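Local coordinates for protein calreticulin, putative,Calreticulin, putative (Trypanosoma cruzi, PDB 5HCF) that probably serves as a chaperone of the calreticulin family, its globular domain, with a legume lectin fold, binding carbohydrate and peptide, at residues M11-T16 and L54-P59; G31-D36 and D253-M258; I88-S93 and Y105-G110; L180-V185 and F195-E200. One frame throughout, in Å; residues are numbered along the deposited sequence.

Contact 1 (M11-T16 and L54-P59); sequences MEHWTT and LSTAFP
In Thr56, OG1 swings opposite the residue's own amide nitrogen (chi1 -169°) toward the His13 carbonyl, and the same rotation puts CG2, between the backbone N and the carbonyl carbon, over the indole of Trp14. The backbone itself sets Thr56 CB 3.5 Å from the centroid of the five-membered ring of Trp14, only 7° off the normal; Thr56 CG2 lies over the same face, 3.3 Å from Trp14 CE2, where the two rings join. Threonine suits the place because one branch is apolar and the other polar: Thr56 OG1 donates to His13 O at 3.1 Å, approaching from above the carbonyl plane. Beyond this, the chain pairs antiparallel. Thr15 N reaches Ser55 O at 2.7 Å, and Ser55 N returns the bond to Thr15 O at 2.9 Å. The type I turn from Met11 to Trp14, closed by Trp14 N on Met11 O, delivers the short strand 15-16 to the edge of the sheet, where Leu54 CB packs beside Thr16. Trp14 NE1 and His13 NE2 both bond Glu6 OE1, so the indole is held from its polar edge as well as its face. The chemistry implies a turn pinned by complementary grips, with the tryptophan fixed in rotation and its one polar hydrogen satisfied.

Contact 2 (G31-D36 and D253-M258); sequences GKFYAD and DALKVM
The Phe33 ring has Leu255 CD1 over one face, 4.0 Å from its centroid and 28° off the normal, and Met258 SD approaches it obliquely. That sulfur lies 4.8 Å from the centroid of Phe33, its nearest ring atom being CD1 at 3.7 Å, a Met-aromatic contact. At the edge of the neighbouring Tyr34 ring lie Gly31 O and Asp36 N, within the loop itself. Phe33 points at helix 248-260, and with chi1 near 73° its CG falls between the backbone N and carbonyl carbon, putting the ring against the side of the helix formed by Ala254, Leu255 and Met258. Leu255 CB meets Phe33 CE2 at 3.6 Å, so backbone-proximal and terminal carbons of the leucine both touch the ring. Ala254 is small enough for its CB to come within 3.4 Å of Tyr34 O, allowing the loop close to the helix. The flexible thioether of Met258, bent at its last torsion, also meets Lys32 CE. Outside the pair, Lys76 makes a cation-pi contact with Phe33, and Glu78 accepts from Lys32 N. The side chains meet through carbon and sulfur, so shape fit and apolar burial probably account for much of the hold, with Ala35 packing on Ala250 and Glu251 of the same helix.

Contact 3 (I88-S93 and Y105-G110); sequences IKLLPS and YWLMFG
Ile88, Leu90, Leu107 and Phe109 form the tightly packed apolar side of this antiparallel strand pair; the other face carries Lys89 and a partly exposed Met108, and the pairing gives out at partly exposed Pro92. On the packed side Leu90 CD1 meets Leu107 CD2 at 3.7 Å, the two side chains lying alongside each other, and together with Ile88 and Phe109 they press on strands 69-76 and 145-152 of the other sheet. Branched aliphatics and a phenylalanine suit a layer that must exclude water. The ladder is regular at one end, with Ile88 N on Phe109 O and Phe109 N on Ile88 O, both 2.8 Å, then Leu90 N on Leu107 O at 2.9 Å. It breaks at a classic beta bulge: Leu90 O takes Trp106 N at 2.8 Å and, weakly, Leu107 N at 3.3 Å. On the other face Lys89 CE passes Tyr105 CD1 at 3.9 Å, beside Met108, which was modelled in two conformers. Lys89 NZ makes a salt bridge to Asp214, and acetic acid, probably a crystallisation additive, is about 5 Å from the lysine side chain. Lys89, Tyr105, Met108 and Asp214 correspond to glycan-binding residues of other calreticulins, so this is probably the carbohydrate site.

Contact 4 (L180-V185 and F195-E200); sequences LPREIV and FVEDSE
Arg182 lies over Phe195 and grips Glu197, an arginine-aromatic packing with a salt bridge. It ties together two irregular arms that probably form the base from which the P-domain projects in full-length calreticulin, here apparently joined by a short engineered linker. In the first shell, Arg182 CG stands 3.8 Å from the centroid of the Phe195 ring, 14° off its normal, a CH-pi contact. Farther along the extended arginine, the guanidinium has Phe195 CZ over its centre, 3.3 Å above it; the two planes are 45° apart, so this is a tilted overlap rather than a parallel stack. Leu180 O comes to the edge of the same ring, 3.2 Å from Phe195 CD1. Arginine fits because its aliphatic part covers the aromatic while its head reaches an acid: Arg182 NH2 meets the syn lone pair of Glu197 OE2, modelled at 2.5 Å, too short to rely on, with the oxygen somewhat out of the guanidinium plane. Arg182 NH1 reaches Glu197 OE1 only weakly. Both residues are exposed and touch crystal neighbours, which may influence their conformation. In the second shell, Glu173 of helix 172-175 gives Arg182 NH2 another salt bridge and touches Phe195. Asn192 ND2 donates to Pro181 O. Farther out, Asp198 bonds Tyr126 OH through OD2 and closes an Asx turn, its OD1 accepting from Glu200 N at 2.7 Å.

In the fold
Contacts 1 and 3 belong to one antiparallel sheet, where strand 208-217 lies between 50-62 and 83-91; their centres are 14 Å apart, and they touch where Phe58 CZ packs on Leu90 CD2 at 4.2 Å. Contact 1 closes before contact 3 opens along the chain, and contact 4 follows in the long loop ahead of strand 208-217, its nearest atoms about 7 Å from contact 3. Contact 2 spans most of the sequence, joining an early loop to helix 248-260. Contacts 1 and 3 thus build one sheet of the lectin-like sandwich, while contacts 2 and 4, centres about 51 Å apart, attach the C-terminal helix and the probable P-domain base on opposite sides of the chain's centre.

Contact 1 (M11-T16 and L54-P59)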
loop_
_atom_site.group_PDB
_atom_site.type_symbol
_atom_site.label_atom_id
_atom_site.label_comp_id
_atom_site.label_asym_id
_atom_site.label_seq_id
_atom_site.Cartn_x
_atom_site.Cartn_y
_atom_site.Cartn_z
ATOM N N MET A 11 6.129 6.443 -16.807
ATOM C CA MET A 11 5.756 7.308 -15.690
ATOM C C MET A 11 5.192 8.668 -16.105
ATOM O O MET A 11 4.929 9.518 -15.253
ATOM C CB MET A 11 6.955 7.522 -14.765
ATOM C CG MET A 11 7.912 8.605 -15.234
ATOM S SD MET A 11 8.612 9.506 -13.848
ATOM C CE MET A 11 7.342 10.764 -13.617
ATOM N N GLU A 12 5.040 8.882 -17.410
ATOM C CA GLU A 12 4.554 10.158 -17.926
ATOM C C GLU A 12 3.160 10.509 -17.416
ATOM O O GLU A 12 2.853 11.682 -17.214
ATOM C CB GLU A 12 4.562 10.156 -19.458
ATOM C CG GLU A 12 5.955 10.141 -20.060
ATOM C CD GLU A 12 6.820 11.262 -19.518
ATOM O OE1 GLU A 12 6.317 12.402 -19.416
ATOM O OE2 GLU A 12 7.992 10.999 -19.177
ATOM N N HIS A 13 2.322 9.497 -17.198
ATOM C CA HIS A 13 0.947 9.725 -16.750
ATOM C C HIS A 13 0.860 9.954 -15.240
ATOM O O HIS A 13 -0.221 10.197 -14.699
ATOM C CB HIS A 13 0.047 8.551 -17.152
ATOM C CG HIS A 13 0.537 7.220 -16.676
ATOM N ND1 HIS A 13 1.644 6.598 -17.211
ATOM C CD2 HIS A 13 0.066 6.387 -15.716
ATOM C CE1 HIS A 13 1.839 5.444 -16.599
ATOM N NE2 HIS A 13 0.894 5.292 -15.689
ATOM N N TRP A 14 1.997 9.867 -14.562
ATOM C CA TRP A 14 2.055 10.168 -13.137
ATOM C C TRP A 14 2.503 11.611 -12.924
ATOM O O TRP A 14 3.508 12.048 -13.487
ATOM C CB TRP A 14 3.000 9.211 -12.414
ATOM C CG TRP A 14 2.382 7.888 -12.085
ATOM C CD1 TRP A 14 2.081 6.883 -12.955
ATOM C CD2 TRP A 14 1.980 7.428 -10.789
ATOM N NE1 TRP A 14 1.521 5.825 -12.284
ATOM C CE2 TRP A 14 1.447 6.134 -10.951
ATOM C CE3 TRP A 14 2.016 7.988 -9.507
ATOM C CZ2 TRP A 14 0.960 5.385 -9.877
ATOM C CZ3 TRP A 14 1.533 7.245 -8.443
ATOM C CH2 TRP A 14 1.012 5.957 -8.635
ATOM N N THR A 15 1.755 12.349 -12.114
ATOM C CA THR A 15 2.065 13.753 -11.871
ATOM C C THR A 15 2.748 13.967 -10.527
ATOM O O THR A 15 2.250 13.534 -9.491
ATOM C CB THR A 15 0.803 14.627 -11.920
ATOM O OG1 THR A 15 0.092 14.373 -13.138
ATOM C CG2 THR A 15 1.180 16.090 -11.853
ATOM N N THR A 16 3.884 14.654 -10.556
ATOM C CA THR A 16 4.650 14.936 -9.351
ATOM C C THR A 16 4.215 16.269 -8.755
ATOM O O THR A 16 4.098 17.264 -9.464
ATOM C CB THR A 16 6.162 14.967 -9.642
ATOM O OG1 THR A 16 6.534 13.800 -10.386
ATOM C CG2 THR A 16 6.954 15.014 -8.342
ATOM N N LEU A 54 4.061 11.789 -5.813
ATOM C CA LEU A 54 3.552 11.710 -7.175
ATOM C C LEU A 54 2.331 10.794 -7.238
ATOM O O LEU A 54 2.184 9.873 -6.433
ATOM C CB LEU A 54 4.659 11.249 -8.133
ATOM C CG LEU A 54 5.442 9.968 -7.822
ATOM C CD1 LEU A 54 4.664 8.719 -8.159
ATOM C CD2 LEU A 54 6.772 9.973 -8.562
ATOM N N SER A 55 1.455 11.058 -8.198
ATOM C CA SER A 55 0.154 10.401 -8.241
ATOM C C SER A 55 -0.350 10.230 -9.665
ATOM O O SER A 55 0.141 10.869 -10.596
ATOM C CB SER A 55 -0.876 11.196 -7.426
ATOM O OG SER A 55 -0.796 12.586 -7.702
ATOM N N THR A 56 -1.325 9.346 -9.827
ATOM C CA THR A 56 -1.989 9.177 -11.108
ATOM C C THR A 56 -3.474 8.946 -10.861
ATOM O O THR A 56 -3.867 8.455 -9.802
ATOM C CB THR A 56 -1.396 8.010 -11.921
ATOM O OG1 THR A 56 -1.905 8.050 -13.260
ATOM C CG2 THR A 56 -1.743 6.674 -11.281
ATOM N N ALA A 57 -4.298 9.308 -11.836
ATOM C CA ALA A 57 -5.739 9.179 -11.692
ATOM C C ALA A 57 -6.230 7.864 -12.275
ATOM O O ALA A 57 -5.763 7.431 -13.333
ATOM C CB ALA A 57 -6.446 10.351 -12.356
ATOM N N PHE A 58 -7.157 7.222 -11.568
ATOM C CA PHE A 58 -7.831 6.048 -12.102
ATOM C C PHE A 58 -8.609 6.464 -13.346
ATOM O O PHE A 58 -9.253 7.514 -13.351
ATOM C CB PHE A 58 -8.777 5.436 -11.064
ATOM C CG PHE A 58 -8.112 5.070 -9.766
ATOM C CD1 PHE A 58 -6.961 4.297 -9.749
ATOM C CD2 PHE A 58 -8.645 5.495 -8.556
ATOM C CE1 PHE A 58 -6.352 3.957 -8.549
ATOM C CE2 PHE A 58 -8.042 5.159 -7.356
ATOM C CZ PHE A 58 -6.893 4.389 -7.353
ATOM N N PRO A 59 -8.566 5.636 -14.401
ATOM C CA PRO A 59 -9.303 5.955 -15.630
ATOM C C PRO A 59 -10.792 6.101 -15.336
ATOM O O PRO A 59 -11.464 6.964 -15.900
ATOM C CB PRO A 59 -9.027 4.752 -16.543
ATOM C CG PRO A 59 -7.871 4.029 -15.924
ATOM C CD PRO A 59 -7.915 4.317 -14.461
#

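Contact 2 (G31-D36 and D253-M258)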
loop_
_atom_site.group_PDB
_atom_site.type_symbol
_atom_site.label_atom_id
_atom_site.label_comp_id
_atom_site.label_asym_id
_atom_site.label_seq_id
_atom_site.Cartn_x
_atom_site.Cartn_y
_atom_site.Cartn_z
ATOM N N GLY A 31 16.744 -1.690 -11.190
ATOM C CA GLY A 31 17.611 -1.740 -10.022
ATOM C C GLY A 31 18.999 -2.292 -10.305
ATOM O O GLY A 31 19.300 -2.657 -11.441
ATOM N N LYS A 32 19.848 -2.356 -9.277
ATOM C CA LYS A 32 21.192 -2.923 -9.427
ATOM C C LYS A 32 21.191 -4.404 -9.788
ATOM O O LYS A 32 22.032 -4.856 -10.564
ATOM C CB LYS A 32 22.014 -2.755 -8.149
ATOM C CG LYS A 32 22.254 -1.337 -7.690
ATOM C CD LYS A 32 23.340 -1.342 -6.625
ATOM C CE LYS A 32 22.926 -2.238 -5.462
ATOM N NZ LYS A 32 23.842 -2.141 -4.295
ATOM N N PHE A 33 20.259 -5.158 -9.216
ATOM C CA PHE A 33 20.078 -6.556 -9.588
ATOM C C PHE A 33 18.599 -6.834 -9.827
ATOM O O PHE A 33 17.737 -6.182 -9.241
ATOM C CB PHE A 33 20.630 -7.488 -8.505
ATOM C CG PHE A 33 19.788 -7.537 -7.267
ATOM C CD1 PHE A 33 19.880 -6.543 -6.312
ATOM C CD2 PHE A 33 18.904 -8.582 -7.058
ATOM C CE1 PHE A 33 19.104 -6.584 -5.176
ATOM C CE2 PHE A 33 18.125 -8.629 -5.920
ATOM C CZ PHE A 33 18.225 -7.630 -4.977
ATOM N N TYR A 34 18.305 -7.801 -10.689
ATOM C CA TYR A 34 16.929 -8.037 -11.106
ATOM C C TYR A 34 16.723 -9.448 -11.650
ATOM O O TYR A 34 17.644 -10.053 -12.204
ATOM C CB TYR A 34 16.527 -7.010 -12.165
ATOM C CG TYR A 34 17.615 -6.777 -13.186
ATOM C CD1 TYR A 34 17.802 -7.663 -14.239
ATOM C CD2 TYR A 34 18.470 -5.687 -13.086
ATOM C CE1 TYR A 34 18.799 -7.467 -15.169
ATOM C CE2 TYR A 34 19.474 -5.483 -14.016
ATOM C CZ TYR A 34 19.633 -6.377 -15.055
ATOM O OH TYR A 34 20.626 -6.187 -15.988
ATOM N N ALA A 35 15.509 -9.965 -11.486
ATOM C CA ALA A 35 15.134 -11.252 -12.060
ATOM C C ALA A 35 15.077 -11.175 -13.585
ATOM O O ALA A 35 15.441 -12.123 -14.283
ATOM C CB ALA A 35 13.797 -11.715 -11.498
ATOM N N ASP A 36 14.628 -10.035 -14.100
ATOM C CA ASP A 36 14.491 -9.847 -15.539
ATOM C C ASP A 36 14.664 -8.369 -15.886
ATOM O O ASP A 36 14.026 -7.510 -15.287
ATOM C CB ASP A 36 13.132 -10.367 -16.016
ATOM C CG ASP A 36 12.956 -10.261 -17.518
ATOM O OD1 ASP A 36 12.764 -9.135 -18.025
ATOM O OD2 ASP A 36 13.007 -11.311 -18.195
ATOM N N ASP A 253 18.184 -15.704 -7.172
ATOM C CA ASP A 253 19.445 -16.138 -7.767
ATOM C C ASP A 253 20.277 -14.936 -8.201
ATOM O O ASP A 253 21.509 -14.953 -8.121
ATOM C CB ASP A 253 19.196 -17.068 -8.957
ATOM C CG ASP A 253 18.617 -18.408 -8.539
ATOM O OD1 ASP A 253 18.599 -18.700 -7.323
ATOM O OD2 ASP A 253 18.180 -19.170 -9.428
ATOM N N ALA A 254 19.597 -13.889 -8.654
ATOM C CA ALA A 254 20.267 -12.649 -9.013
ATOM C C ALA A 254 20.875 -12.004 -7.771
ATOM O O ALA A 254 21.980 -11.461 -7.819
ATOM C CB ALA A 254 19.303 -11.698 -9.694
ATOM N N LEU A 255 20.141 -12.067 -6.663
ATOM C CA LEU A 255 20.628 -11.543 -5.390
ATOM C C LEU A 255 21.861 -12.293 -4.890
ATOM O O LEU A 255 22.807 -11.678 -4.397
ATOM C CB LEU A 255 19.527 -11.594 -4.330
ATOM C CG LEU A 255 19.966 -11.119 -2.941
ATOM C CD1 LEU A 255 20.408 -9.658 -2.959
ATOM C CD2 LEU A 255 18.854 -11.343 -1.933
ATOM N N LYS A 256 21.861 -13.615 -5.023
ATOM C CA LYS A 256 23.008 -14.398 -4.579
ATOM C C LYS A 256 24.233 -14.104 -5.425
ATOM O O LYS A 256 25.356 -14.107 -4.927
ATOM C CB LYS A 256 22.717 -15.899 -4.615
ATOM C CG LYS A 256 23.940 -16.739 -4.236
ATOM C CD LYS A 256 23.618 -18.218 -4.088
ATOM C CE LYS A 256 24.885 -19.043 -3.845
ATOM N NZ LYS A 256 25.608 -18.695 -2.588
ATOM N N VAL A 257 24.009 -13.861 -6.710
ATOM C CA VAL A 257 25.103 -13.538 -7.610
ATOM C C VAL A 257 25.774 -12.234 -7.198
ATOM O O VAL A 257 27.002 -12.159 -7.122
ATOM C CB VAL A 257 24.624 -13.424 -9.064
ATOM C CG1 VAL A 257 25.700 -12.771 -9.920
ATOM C CG2 VAL A 257 24.255 -14.801 -9.607
ATOM N N MET A 258 24.966 -11.210 -6.934
ATOM C CA MET A 258 25.481 -9.938 -6.435
ATOM C C MET A 258 25.989 -10.006 -4.985
ATOM O O MET A 258 26.415 -8.998 -4.430
ATOM C CB MET A 258 24.397 -8.861 -6.527
ATOM C CG MET A 258 24.890 -7.454 -6.214
ATOM S SD MET A 258 23.572 -6.336 -5.708
ATOM C CE MET A 258 23.531 -6.697 -3.952
#

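Contact 3 (I88-S93 and Y105-G110)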
loop_
_atom_site.group_PDB
_atom_site.type_symbol
_atom_site.label_atom_id
_atom_site.label_comp_id
_atom_site.label_asym_id
_atom_site.label_seq_id
_atom_site.Cartn_x
_atom_site.Cartn_y
_atom_site.Cartn_z
ATOM N N ILE A 88 1.670 2.993 -0.244
ATOM C CA ILE A 88 0.900 3.790 -1.193
ATOM C C ILE A 88 -0.377 4.315 -0.544
ATOM O O ILE A 88 -0.759 3.873 0.544
ATOM C CB ILE A 88 0.517 2.984 -2.451
ATOM C CG1 ILE A 88 -0.582 1.970 -2.112
ATOM C CG2 ILE A 88 1.739 2.300 -3.040
ATOM C CD1 ILE A 88 -1.154 1.249 -3.313
ATOM N N LYS A 89 -1.031 5.259 -1.218
ATOM C CA LYS A 89 -2.284 5.827 -0.734
ATOM C C LYS A 89 -3.366 5.794 -1.807
ATOM O O LYS A 89 -3.085 5.978 -2.992
ATOM C CB LYS A 89 -2.075 7.268 -0.265
ATOM C CG LYS A 89 -1.140 7.423 0.933
ATOM C CD LYS A 89 -0.992 8.890 1.299
ATOM C CE LYS A 89 -0.355 9.067 2.657
ATOM N NZ LYS A 89 -0.237 10.506 3.015
ATOM N N LEU A 90 -4.606 5.575 -1.381
ATOM C CA LEU A 90 -5.751 5.668 -2.279
ATOM C C LEU A 90 -6.599 6.865 -1.852
ATOM O O LEU A 90 -7.019 6.953 -0.698
ATOM C CB LEU A 90 -6.569 4.373 -2.261
ATOM C CG LEU A 90 -5.773 3.078 -2.467
ATOM C CD1 LEU A 90 -6.684 1.866 -2.404
ATOM C CD2 LEU A 90 -5.019 3.110 -3.784
ATOM N N LEU A 91 -6.839 7.790 -2.777
ATOM C CA LEU A 91 -7.429 9.072 -2.415
ATOM C C LEU A 91 -8.670 9.403 -3.226
ATOM O O LEU A 91 -8.744 9.088 -4.415
ATOM C CB LEU A 91 -6.405 10.195 -2.593
ATOM C CG LEU A 91 -4.974 9.952 -2.104
ATOM C CD1 LEU A 91 -4.066 9.498 -3.237
ATOM C CD2 LEU A 91 -4.413 11.202 -1.443
ATOM N N PRO A 92 -9.653 10.050 -2.576
ATOM C CA PRO A 92 -10.794 10.670 -3.257
ATOM C C PRO A 92 -10.342 11.934 -3.985
ATOM O O PRO A 92 -9.158 12.265 -3.908
ATOM C CB PRO A 92 -11.759 10.990 -2.114
ATOM C CG PRO A 92 -10.883 11.166 -0.931
ATOM C CD PRO A 92 -9.737 10.203 -1.112
ATOM N N SER A 93 -11.256 12.608 -4.681
ATOM C CA SER A 93 -10.918 13.762 -5.516
ATOM C C SER A 93 -9.893 14.702 -4.887
ATOM O O SER A 93 -10.107 15.235 -3.798
ATOM C CB SER A 93 -12.179 14.552 -5.855
ATOM O OG SER A 93 -11.879 15.577 -6.782
ATOM N N TYR A 105 -6.705 11.083 2.361
ATOM C CA TYR A 105 -6.745 9.776 1.719
ATOM C C TYR A 105 -7.822 8.924 2.374
ATOM O O TYR A 105 -8.311 9.261 3.450
ATOM C CB TYR A 105 -5.380 9.084 1.803
ATOM C CG TYR A 105 -4.881 8.886 3.218
ATOM C CD1 TYR A 105 -4.053 9.821 3.817
ATOM C CD2 TYR A 105 -5.253 7.772 3.960
ATOM C CE1 TYR A 105 -3.606 9.653 5.110
ATOM C CE2 TYR A 105 -4.809 7.596 5.255
ATOM C CZ TYR A 105 -3.985 8.540 5.823
ATOM O OH TYR A 105 -3.537 8.371 7.112
ATOM N N TRP A 106 -8.205 7.837 1.716
ATOM C CA TRP A 106 -9.079 6.848 2.329
ATOM C C TRP A 106 -8.240 5.726 2.918
ATOM O O TRP A 106 -8.538 5.218 3.997
ATOM C CB TRP A 106 -10.076 6.271 1.325
ATOM C CG TRP A 106 -10.876 5.114 1.888
ATOM C CD1 TRP A 106 -11.808 5.169 2.888
ATOM C CD2 TRP A 106 -10.806 3.739 1.484
ATOM N NE1 TRP A 106 -12.321 3.915 3.128
ATOM C CE2 TRP A 106 -11.725 3.021 2.280
ATOM C CE3 TRP A 106 -10.059 3.046 0.526
ATOM C CZ2 TRP A 106 -11.915 1.642 2.147
ATOM C CZ3 TRP A 106 -10.249 1.677 0.394
ATOM C CH2 TRP A 106 -11.168 0.990 1.201
ATOM N N LEU A 107 -7.206 5.325 2.183
ATOM C CA LEU A 107 -6.333 4.245 2.617
ATOM C C LEU A 107 -4.849 4.583 2.478
ATOM O O LEU A 107 -4.409 5.112 1.456
ATOM C CB LEU A 107 -6.643 2.966 1.824
ATOM C CG LEU A 107 -5.807 1.712 2.115
ATOM C CD1 LEU A 107 -6.171 1.083 3.461
ATOM C CD2 LEU A 107 -5.937 0.690 0.987
ATOM N N MET A 108 -4.094 4.287 3.530
ATOM C CA MET A 108 -2.639 4.318 3.474
ATOM C C MET A 108 -2.132 2.917 3.784
ATOM O O MET A 108 -2.342 2.399 4.884
ATOM C CB MET A 108 -2.064 5.340 4.453
ATOM C CG MET A 108 -0.546 5.327 4.540
ATOM S SD MET A 108 0.108 6.736 5.459
ATOM C CE MET A 108 1.460 5.965 6.351
ATOM N N PHE A 109 -1.468 2.306 2.810
ATOM C CA PHE A 109 -1.168 0.879 2.870
ATOM C C PHE A 109 0.236 0.546 2.366
ATOM O O PHE A 109 0.599 0.902 1.245
ATOM C CB PHE A 109 -2.232 0.125 2.059
ATOM C CG PHE A 109 -1.986 -1.350 1.936
ATOM C CD1 PHE A 109 -1.792 -2.134 3.057
ATOM C CD2 PHE A 109 -1.961 -1.953 0.684
ATOM C CE1 PHE A 109 -1.566 -3.489 2.933
ATOM C CE2 PHE A 109 -1.738 -3.305 0.553
ATOM C CZ PHE A 109 -1.542 -4.076 1.680
ATOM N N GLY A 110 1.026 -0.126 3.201
ATOM C CA GLY A 110 2.338 -0.595 2.790
ATOM C C GLY A 110 3.374 -0.580 3.900
ATOM O O GLY A 110 3.092 -0.124 5.009
#

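Contact 4 (L180-V185 and F195-E200)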
loop_
_atom_site.group_PDB
_atom_site.type_symbol
_atom_site.label_atom_id
_atom_site.label_comp_id
_atom_site.label_asym_id
_atom_site.label_seq_id
_atom_site.Cartn_x
_atom_site.Cartn_y
_atom_site.Cartn_z
ATOM N N LEU A 180 -18.027 3.047 18.518
ATOM C CA LEU A 180 -18.137 3.184 19.963
ATOM C C LEU A 180 -18.118 1.813 20.629
ATOM O O LEU A 180 -18.278 0.796 19.959
ATOM C CB LEU A 180 -19.422 3.930 20.330
ATOM C CG LEU A 180 -19.530 5.395 19.894
ATOM C CD1 LEU A 180 -20.919 5.947 20.202
ATOM C CD2 LEU A 180 -18.457 6.239 20.562
ATOM N N PRO A 181 -17.933 1.780 21.956
ATOM C CA PRO A 181 -17.975 0.511 22.690
ATOM C C PRO A 181 -19.389 -0.054 22.747
ATOM O O PRO A 181 -20.345 0.702 22.932
ATOM C CB PRO A 181 -17.485 0.890 24.096
ATOM C CG PRO A 181 -16.862 2.248 23.954
ATOM C CD PRO A 181 -17.588 2.912 22.828
ATOM N N ARG A 182 -19.518 -1.368 22.592
ATOM C CA ARG A 182 -20.825 -2.009 22.620
ATOM C C ARG A 182 -21.356 -2.089 24.047
ATOM O O ARG A 182 -22.569 -2.042 24.270
ATOM C CB ARG A 182 -20.758 -3.398 21.989
ATOM C CG ARG A 182 -20.699 -3.362 20.471
ATOM C CD ARG A 182 -20.686 -4.752 19.867
ATOM N NE ARG A 182 -20.573 -4.700 18.414
ATOM C CZ ARG A 182 -21.602 -4.586 17.580
ATOM N NH1 ARG A 182 -22.844 -4.528 18.050
ATOM N NH2 ARG A 182 -21.390 -4.541 16.271
ATOM N N GLU A 183 -20.443 -2.213 25.006
ATOM C CA GLU A 183 -20.801 -2.221 26.420
ATOM C C GLU A 183 -20.465 -0.871 27.037
ATOM O O GLU A 183 -19.505 -0.228 26.626
ATOM C CB GLU A 183 -20.066 -3.335 27.163
ATOM C CG GLU A 183 -20.612 -4.725 26.908
ATOM C CD GLU A 183 -19.822 -5.803 27.635
ATOM O OE1 GLU A 183 -18.602 -5.930 27.382
ATOM O OE2 GLU A 183 -20.423 -6.518 28.465
ATOM N N ILE A 184 -21.248 -0.445 28.023
ATOM C CA ILE A 184 -21.001 0.827 28.697
ATOM C C ILE A 184 -19.769 0.697 29.592
ATOM O O ILE A 184 -18.992 1.636 29.750
ATOM C CB ILE A 184 -22.219 1.273 29.527
ATOM C CG1 ILE A 184 -22.091 2.742 29.934
ATOM C CG2 ILE A 184 -22.418 0.361 30.734
ATOM C CD1 ILE A 184 -22.030 3.693 28.764
ATOM N N VAL A 185 -19.616 -0.479 30.190
ATOM C CA VAL A 185 -18.403 -0.865 30.896
ATOM C C VAL A 185 -18.089 -2.297 30.484
ATOM O O VAL A 185 -18.981 -3.147 30.483
ATOM C CB VAL A 185 -18.563 -0.765 32.427
ATOM C CG1 VAL A 185 -17.342 -1.332 33.135
ATOM C CG2 VAL A 185 -18.801 0.675 32.841
ATOM N N PHE A 195 -24.215 3.246 21.298
ATOM C CA PHE A 195 -23.521 2.517 20.245
ATOM C C PHE A 195 -24.282 2.605 18.938
ATOM O O PHE A 195 -25.495 2.401 18.899
ATOM C CB PHE A 195 -23.323 1.049 20.612
ATOM C CG PHE A 195 -22.710 0.233 19.506
ATOM C CD1 PHE A 195 -21.351 0.316 19.236
ATOM C CD2 PHE A 195 -23.491 -0.610 18.729
ATOM C CE1 PHE A 195 -20.782 -0.428 18.218
ATOM C CE2 PHE A 195 -22.931 -1.359 17.713
ATOM C CZ PHE A 195 -21.575 -1.267 17.455
ATOM N N VAL A 196 -23.554 2.889 17.866
ATOM C CA VAL A 196 -24.144 2.968 16.544
ATOM C C VAL A 196 -23.532 1.925 15.628
ATOM O O VAL A 196 -22.313 1.795 15.536
ATOM C CB VAL A 196 -23.954 4.356 15.925
ATOM C CG1 VAL A 196 -24.489 4.373 14.507
ATOM C CG2 VAL A 196 -24.640 5.406 16.778
ATOM N N GLU A 197 -24.394 1.182 14.953
ATOM C CA GLU A 197 -23.968 0.113 14.070
ATOM C C GLU A 197 -23.595 0.691 12.709
ATOM O O GLU A 197 -24.263 1.600 12.209
ATOM C CB GLU A 197 -25.084 -0.928 13.933
ATOM C CG GLU A 197 -24.633 -2.295 13.474
ATOM C CD GLU A 197 -24.022 -3.112 14.596
ATOM O OE1 GLU A 197 -24.759 -3.489 15.536
ATOM O OE2 GLU A 197 -22.804 -3.383 14.531
ATOM N N ASP A 198 -22.523 0.188 12.112
ATOM C CA ASP A 198 -22.198 0.583 10.751
ATOM C C ASP A 198 -21.899 -0.641 9.889
ATOM O O ASP A 198 -20.878 -1.303 10.057
ATOM C CB ASP A 198 -21.018 1.548 10.727
ATOM C CG ASP A 198 -20.848 2.221 9.375
ATOM O OD1 ASP A 198 -21.499 1.780 8.401
ATOM O OD2 ASP A 198 -20.069 3.192 9.284
ATOM N N SER A 199 -22.795 -0.933 8.958
ATOM C CA SER A 199 -22.608 -2.063 8.064
ATOM C C SER A 199 -21.750 -1.677 6.865
ATOM O O SER A 199 -21.430 -2.523 6.033
ATOM C CB SER A 199 -23.958 -2.595 7.588
ATOM O OG SER A 199 -24.638 -1.621 6.815
ATOM N N GLU A 200 -21.367 -0.405 6.787
ATOM C CA GLU A 200 -20.595 0.095 5.653
ATOM C C GLU A 200 -19.212 0.610 6.051
ATOM O O GLU A 200 -18.697 1.546 5.442
ATOM C CB GLU A 200 -21.364 1.211 4.929
ATOM C CG GLU A 200 -22.726 0.798 4.387
ATOM C CD GLU A 200 -23.399 1.898 3.577
ATOM O OE1 GLU A 200 -23.257 3.087 3.944
ATOM O OE2 GLU A 200 -24.066 1.571 2.568
#